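Local coordinates for abietadiene synthase, chloroplastic (Abies grandis, PDB 3S9V), which is a chloroplastic plant enzyme of the terpene synthase family, a mainly alpha-helical protein with a metal-binding domain, at residues Y49-T59 and F253-V262. Sequence-based numbering, arbitrary orientation.
Sequences YGETNPSAYDT and FVLKKFGNHV
Val-262 is gripped through its backbone by the N-cap and first turn of helix 56-62. Its carbonyl O takes the N-H of Ser-55, 2.7 Å from Ser-55 N, and its own N-H runs almost straight (176°) to OG1 of Thr-59, a longer 3.2 Å from Val-262 N. That hydroxyl works both ways: having accepted from Val-262, it donates to Ser-55 O at 2.8 Å from OG1, coming in above the carbonyl plane, while Thr-59 N also bonds Ser-55 O as the helical backbone link. CG2 of Val-262 rests 3.6 Å from CB of Asp-58.

In this mainly helical terpene synthase the contact fastens the loop leading into helix 56-62 against the C-terminal end of helix 245-258, where Gly-259 leaves helical geometry with positive phi. At the other end of the contact, Phe-253 drives its ring edge into the face of Tyr-49, a T-shaped pair with centroids 5.1 Å apart and planes at 73°; CZ of Phe-253 sits over the centre of the tyrosine ring. Next along, Lys-257 NZ makes a salt bridge to Glu-51 OE2 at 2.8 Å, nearly along the C-O axis. The bend at chi2 (-61°) lays CD of the lysine over the centre of the Phe-258 ring, and a second bend at chi4 then turns NZ toward the carboxylate. CG2 of Thr-52 comes near CZ of Phe-258.

Ser-55 is the N-cap of helix 56-62, and its OG donates to OD2 of Asp-58, using the lone pair turned away from OD1. OD1 of Asp-58 accepts from Ala-233 N, and Tyr-266 OH hydrogen-bonds Gly-50 O.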
ATOM      1  N   TYR A  49       7.225 -16.148 -15.365  1.00 24.21           N
ATOM      2  CA  TYR A  49       6.335 -16.922 -14.510  1.00 24.09           C
ATOM      3  C   TYR A  49       6.746 -16.830 -13.047  1.00 24.09           C
ATOM      4  O   TYR A  49       6.059 -17.347 -12.164  1.00 19.92           O
ATOM      5  CB  TYR A  49       6.279 -18.381 -14.957  1.00 23.35           C
ATOM      6  CG  TYR A  49       5.470 -18.564 -16.219  1.00 25.30           C
ATOM      7  CD1 TYR A  49       6.075 -18.973 -17.405  1.00 21.18           C
ATOM      8  CD2 TYR A  49       4.089 -18.324 -16.225  1.00 23.82           C
ATOM      9  CE1 TYR A  49       5.332 -19.145 -18.568  1.00 22.67           C
ATOM     10  CE2 TYR A  49       3.334 -18.491 -17.383  1.00 23.71           C
ATOM     11  CZ  TYR A  49       3.964 -18.903 -18.552  1.00 28.86           C
ATOM     12  OH  TYR A  49       3.233 -19.071 -19.707  1.00 37.72           O
ATOM     13  N   GLY A  50       7.875 -16.172 -12.795  1.00 23.32           N
ATOM     14  CA  GLY A  50       8.314 -15.998 -11.426  1.00 20.58           C
ATOM     15  C   GLY A  50       9.722 -16.444 -11.095  1.00 23.80           C
ATOM     16  O   GLY A  50      10.183 -17.492 -11.544  1.00 24.32           O
ATOM     17  N   GLU A  51      10.403 -15.635 -10.293  1.00 24.69           N
ATOM     18  CA  GLU A  51      11.753 -15.949  -9.862  1.00 27.23           C
ATOM     19  C   GLU A  51      11.725 -16.358  -8.399  1.00 23.42           C
ATOM     20  O   GLU A  51      11.197 -15.639  -7.551  1.00 22.16           O
ATOM     21  CB  GLU A  51      12.672 -14.739 -10.042  1.00 33.02           C
ATOM     22  CG  GLU A  51      13.044 -14.478 -11.485  1.00 46.45           C
ATOM     23  CD  GLU A  51      13.678 -15.690 -12.137  1.00 55.30           C
ATOM     24  OE1 GLU A  51      14.614 -16.266 -11.536  1.00 54.60           O
ATOM     25  OE2 GLU A  51      13.243 -16.063 -13.250  1.00 58.85           O
ATOM     26  N   THR A  52      12.291 -17.520  -8.109  1.00 19.45           N
ATOM     27  CA  THR A  52      12.326 -18.014  -6.745  1.00 19.65           C
ATOM     28  C   THR A  52      13.437 -19.041  -6.603  1.00 20.90           C
ATOM     29  O   THR A  52      14.089 -19.416  -7.577  1.00 20.58           O
ATOM     30  CB  THR A  52      10.964 -18.646  -6.347  1.00 19.94           C
ATOM     31  OG1 THR A  52      11.006 -19.054  -4.975  1.00 27.39           O
ATOM     32  CG2 THR A  52      10.659 -19.848  -7.210  1.00 18.39           C
ATOM     33  N   ASN A  53      13.646 -19.495  -5.378  1.00 19.72           N
ATOM     34  CA  ASN A  53      14.693 -20.455  -5.084  1.00 21.79           C
ATOM     35  C   ASN A  53      14.204 -21.901  -5.205  1.00 22.28           C
ATOM     36  O   ASN A  53      13.000 -22.169  -5.252  1.00 16.71           O
ATOM     37  CB  ASN A  53      15.210 -20.206  -3.667  1.00 21.25           C
ATOM     38  CG  ASN A  53      14.144 -20.443  -2.612  1.00 24.09           C
ATOM     39  OD1 ASN A  53      12.990 -20.047  -2.778  1.00 20.48           O
ATOM     40  ND2 ASN A  53      14.528 -21.080  -1.516  1.00 30.90           N
ATOM     41  N   PRO A  54      15.145 -22.852  -5.265  1.00 24.94           N
ATOM     42  CA  PRO A  54      14.776 -24.260  -5.372  1.00 23.73           C
ATOM     43  C   PRO A  54      14.217 -24.760  -4.050  1.00 21.90           C
ATOM     44  O   PRO A  54      14.564 -24.247  -2.986  1.00 24.56           O
ATOM     45  CB  PRO A  54      16.096 -24.933  -5.734  1.00 25.97           C
ATOM     46  CG  PRO A  54      17.106 -24.080  -5.088  1.00 21.77           C
ATOM     47  CD  PRO A  54      16.609 -22.687  -5.359  1.00 25.67           C
ATOM     48  N   SER A  55      13.319 -25.733  -4.127  1.00 22.36           N
ATOM     49  CA  SER A  55      12.738 -26.339  -2.934  1.00 20.06           C
ATOM     50  C   SER A  55      13.309 -27.751  -2.852  1.00 20.03           C
ATOM     51  O   SER A  55      12.895 -28.640  -3.596  1.00 23.21           O
ATOM     52  CB  SER A  55      11.216 -26.406  -3.034  1.00 19.09           C
ATOM     53  OG  SER A  55      10.684 -27.117  -1.930  1.00 22.25           O
ATOM     54  N   ALA A  56      14.281 -27.953  -1.972  1.00 17.71           N
ATOM     55  CA  ALA A  56      14.881 -29.269  -1.852  1.00 16.42           C
ATOM     56  C   ALA A  56      13.794 -30.311  -1.603  1.00 15.75           C
ATOM     57  O   ALA A  56      13.817 -31.401  -2.177  1.00 18.41           O
ATOM     58  CB  ALA A  56      15.898 -29.275  -0.726  1.00 17.65           C
ATOM     59  N   TYR A  57      12.830 -29.964  -0.763  1.00 13.49           N
ATOM     60  CA  TYR A  57      11.736 -30.875  -0.431  1.00 13.01           C
ATOM     61  C   TYR A  57      10.921 -31.299  -1.662  1.00 13.46           C
ATOM     62  O   TYR A  57      10.705 -32.487  -1.893  1.00 15.96           O
ATOM     63  CB  TYR A  57      10.813 -30.212   0.592  1.00 10.32           C
ATOM     64  CG  TYR A  57       9.492 -30.917   0.787  1.00 14.24           C
ATOM     65  CD1 TYR A  57       9.388 -32.038   1.610  1.00 20.04           C
ATOM     66  CD2 TYR A  57       8.352 -30.475   0.132  1.00  9.64           C
ATOM     67  CE1 TYR A  57       8.175 -32.696   1.772  1.00 18.94           C
ATOM     68  CE2 TYR A  57       7.144 -31.121   0.284  1.00 18.02           C
ATOM     69  CZ  TYR A  57       7.061 -32.231   1.102  1.00 13.09           C
ATOM     70  OH  TYR A  57       5.865 -32.878   1.223  1.00 13.79           O
ATOM     71  N   ASP A  58      10.465 -30.327  -2.443  1.00 17.41           N
ATOM     72  CA  ASP A  58       9.672 -30.620  -3.632  1.00 20.89           C
ATOM     73  C   ASP A  58      10.505 -31.321  -4.687  1.00 21.29           C
ATOM     74  O   ASP A  58      10.024 -32.215  -5.383  1.00 20.55           O
ATOM     75  CB  ASP A  58       9.086 -29.335  -4.208  1.00 18.27           C
ATOM     76  CG  ASP A  58       7.969 -28.773  -3.353  1.00 20.83           C
ATOM     77  OD1 ASP A  58       6.782 -28.988  -3.690  1.00 28.00           O
ATOM     78  OD2 ASP A  58       8.282 -28.123  -2.335  1.00 25.06           O
ATOM     79  N   THR A  59      11.763 -30.921  -4.801  1.00 19.58           N
ATOM     80  CA  THR A  59      12.636 -31.535  -5.779  1.00 18.27           C
ATOM     81  C   THR A  59      12.794 -33.005  -5.440  1.00 16.94           C
ATOM     82  O   THR A  59      12.802 -33.859  -6.327  1.00 15.92           O
ATOM     83  CB  THR A  59      13.992 -30.840  -5.791  1.00 20.15           C
ATOM     84  OG1 THR A  59      13.789 -29.455  -6.089  1.00 17.80           O
ATOM     85  CG2 THR A  59      14.905 -31.454  -6.833  1.00 15.03           C
ATOM     86  N   PHE A 253       6.746 -28.458 -17.398  1.00 29.45           N
ATOM     87  CA  PHE A 253       6.624 -27.008 -17.490  1.00 27.45           C
ATOM     88  C   PHE A 253       7.448 -26.308 -16.412  1.00 28.59           C
ATOM     89  O   PHE A 253       8.099 -25.297 -16.678  1.00 29.11           O
ATOM     90  CB  PHE A 253       5.141 -26.609 -17.398  1.00 27.63           C
ATOM     91  CG  PHE A 253       4.909 -25.155 -17.078  1.00 31.45           C
ATOM     92  CD1 PHE A 253       4.749 -24.736 -15.756  1.00 33.54           C
ATOM     93  CD2 PHE A 253       4.832 -24.209 -18.092  1.00 24.68           C
ATOM     94  CE1 PHE A 253       4.512 -23.395 -15.449  1.00 31.98           C
ATOM     95  CE2 PHE A 253       4.595 -22.866 -17.796  1.00 28.17           C
ATOM     96  CZ  PHE A 253       4.435 -22.458 -16.469  1.00 29.21           C
ATOM     97  N   VAL A 254       7.430 -26.843 -15.195  1.00 26.36           N
ATOM     98  CA  VAL A 254       8.211 -26.250 -14.119  1.00 20.30           C
ATOM     99  C   VAL A 254       9.696 -26.455 -14.403  1.00 20.21           C
ATOM    100  O   VAL A 254      10.497 -25.538 -14.231  1.00 22.53           O
ATOM    101  CB  VAL A 254       7.868 -26.880 -12.753  1.00 19.39           C
ATOM    102  CG1 VAL A 254       8.879 -26.436 -11.707  1.00 13.37           C
ATOM    103  CG2 VAL A 254       6.460 -26.482 -12.338  1.00 19.12           C
ATOM    104  N   LEU A 255      10.057 -27.656 -14.843  1.00 19.87           N
ATOM    105  CA  LEU A 255      11.450 -27.967 -15.147  1.00 22.93           C
ATOM    106  C   LEU A 255      11.960 -27.223 -16.377  1.00 26.55           C
ATOM    107  O   LEU A 255      13.172 -27.096 -16.574  1.00 23.71           O
ATOM    108  CB  LEU A 255      11.635 -29.474 -15.331  1.00 19.05           C
ATOM    109  CG  LEU A 255      11.611 -30.242 -14.011  1.00 21.56           C
ATOM    110  CD1 LEU A 255      11.582 -31.729 -14.267  1.00 15.77           C
ATOM    111  CD2 LEU A 255      12.836 -29.854 -13.192  1.00 22.60           C
ATOM    112  N   LYS A 256      11.041 -26.732 -17.201  1.00 28.91           N
ATOM    113  CA  LYS A 256      11.437 -25.984 -18.383  1.00 32.92           C
ATOM    114  C   LYS A 256      12.062 -24.684 -17.889  1.00 34.36           C
ATOM    115  O   LYS A 256      13.045 -24.195 -18.450  1.00 35.38           O
ATOM    116  CB  LYS A 256      10.223 -25.683 -19.266  1.00 40.60           C
ATOM    117  CG  LYS A 256      10.536 -24.805 -20.474  1.00 44.78           C
ATOM    118  CD  LYS A 256       9.348 -24.687 -21.419  1.00 49.39           C
ATOM    119  CE  LYS A 256       8.146 -24.032 -20.747  1.00 59.58           C
ATOM    120  NZ  LYS A 256       8.393 -22.610 -20.369  1.00 61.19           N
ATOM    121  N   LYS A 257      11.491 -24.146 -16.814  1.00 32.30           N
ATOM    122  CA  LYS A 257      11.964 -22.905 -16.214  1.00 29.39           C
ATOM    123  C   LYS A 257      13.206 -23.106 -15.330  1.00 30.33           C
ATOM    124  O   LYS A 257      14.176 -22.352 -15.433  1.00 27.52           O
ATOM    125  CB  LYS A 257      10.835 -22.278 -15.377  1.00 33.30           C
ATOM    126  CG  LYS A 257      10.979 -20.772 -15.064  1.00 33.73           C
ATOM    127  CD  LYS A 257      12.230 -20.446 -14.262  1.00 40.90           C
ATOM    128  CE  LYS A 257      12.275 -18.975 -13.856  1.00 49.59           C
ATOM    129  NZ  LYS A 257      12.246 -18.048 -15.025  1.00 53.40           N
ATOM    130  N   PHE A 258      13.194 -24.129 -14.478  1.00 29.04           N
ATOM    131  CA  PHE A 258      14.321 -24.340 -13.572  1.00 25.59           C
ATOM    132  C   PHE A 258      15.348 -25.415 -13.917  1.00 27.28           C
ATOM    133  O   PHE A 258      16.294 -25.624 -13.162  1.00 29.06           O
ATOM    134  CB  PHE A 258      13.794 -24.574 -12.159  1.00 23.45           C
ATOM    135  CG  PHE A 258      12.866 -23.501 -11.684  1.00 22.72           C
ATOM    136  CD1 PHE A 258      11.493 -23.667 -11.762  1.00 19.28           C
ATOM    137  CD2 PHE A 258      13.369 -22.309 -11.174  1.00 26.41           C
ATOM    138  CE1 PHE A 258      10.624 -22.662 -11.338  1.00 22.11           C
ATOM    139  CE2 PHE A 258      12.514 -21.298 -10.750  1.00 28.34           C
ATOM    140  CZ  PHE A 258      11.136 -21.476 -10.831  1.00 25.64           C
ATOM    141  N   GLY A 259      15.161 -26.109 -15.035  1.00 24.19           N
ATOM    142  CA  GLY A 259      16.119 -27.121 -15.441  1.00 22.76           C
ATOM    143  C   GLY A 259      16.308 -28.406 -14.643  1.00 27.86           C
ATOM    144  O   GLY A 259      15.937 -29.485 -15.118  1.00 29.95           O
ATOM    145  N   ASN A 260      16.882 -28.317 -13.444  1.00 23.78           N
ATOM    146  CA  ASN A 260      17.143 -29.521 -12.655  1.00 20.99           C
ATOM    147  C   ASN A 260      16.540 -29.548 -11.249  1.00 20.94           C
ATOM    148  O   ASN A 260      16.911 -30.387 -10.430  1.00 21.24           O
ATOM    149  CB  ASN A 260      18.653 -29.745 -12.568  1.00 22.00           C
ATOM    150  CG  ASN A 260      19.373 -28.602 -11.871  1.00 30.18           C
ATOM    151  OD1 ASN A 260      18.790 -27.538 -11.636  1.00 24.63           O
ATOM    152  ND2 ASN A 260      20.648 -28.814 -11.538  1.00 22.60           N
ATOM    153  N   HIS A 261      15.615 -28.634 -10.972  1.00 20.85           N
ATOM    154  CA  HIS A 261      14.957 -28.584  -9.669  1.00 19.14           C
ATOM    155  C   HIS A 261      13.621 -27.846  -9.785  1.00 19.98           C
ATOM    156  O   HIS A 261      13.294 -27.300 -10.839  1.00 20.43           O
ATOM    157  CB  HIS A 261      15.841 -27.866  -8.646  1.00 20.55           C
ATOM    158  CG  HIS A 261      16.114 -26.434  -8.989  1.00 27.82           C
ATOM    159  ND1 HIS A 261      17.160 -26.046  -9.797  1.00 25.96           N
ATOM    160  CD2 HIS A 261      15.436 -25.302  -8.683  1.00 24.38           C
ATOM    161  CE1 HIS A 261      17.115 -24.738  -9.977  1.00 19.94           C
ATOM    162  NE2 HIS A 261      16.076 -24.263  -9.311  1.00 22.09           N
ATOM    163  N   VAL A 262      12.857 -27.832  -8.697  1.00 18.78           N
ATOM    164  CA  VAL A 262      11.570 -27.147  -8.671  1.00 17.66           C
ATOM    165  C   VAL A 262      11.360 -26.363  -7.378  1.00 18.46           C
ATOM    166  O   VAL A 262      12.019 -26.627  -6.367  1.00 21.82           O
ATOM    167  CB  VAL A 262      10.410 -28.144  -8.786  1.00 20.68           C
ATOM    168  CG1 VAL A 262      10.582 -29.009 -10.014  1.00 23.00           C
ATOM    169  CG2 VAL A 262      10.347 -28.991  -7.539  1.00 15.98           C
TER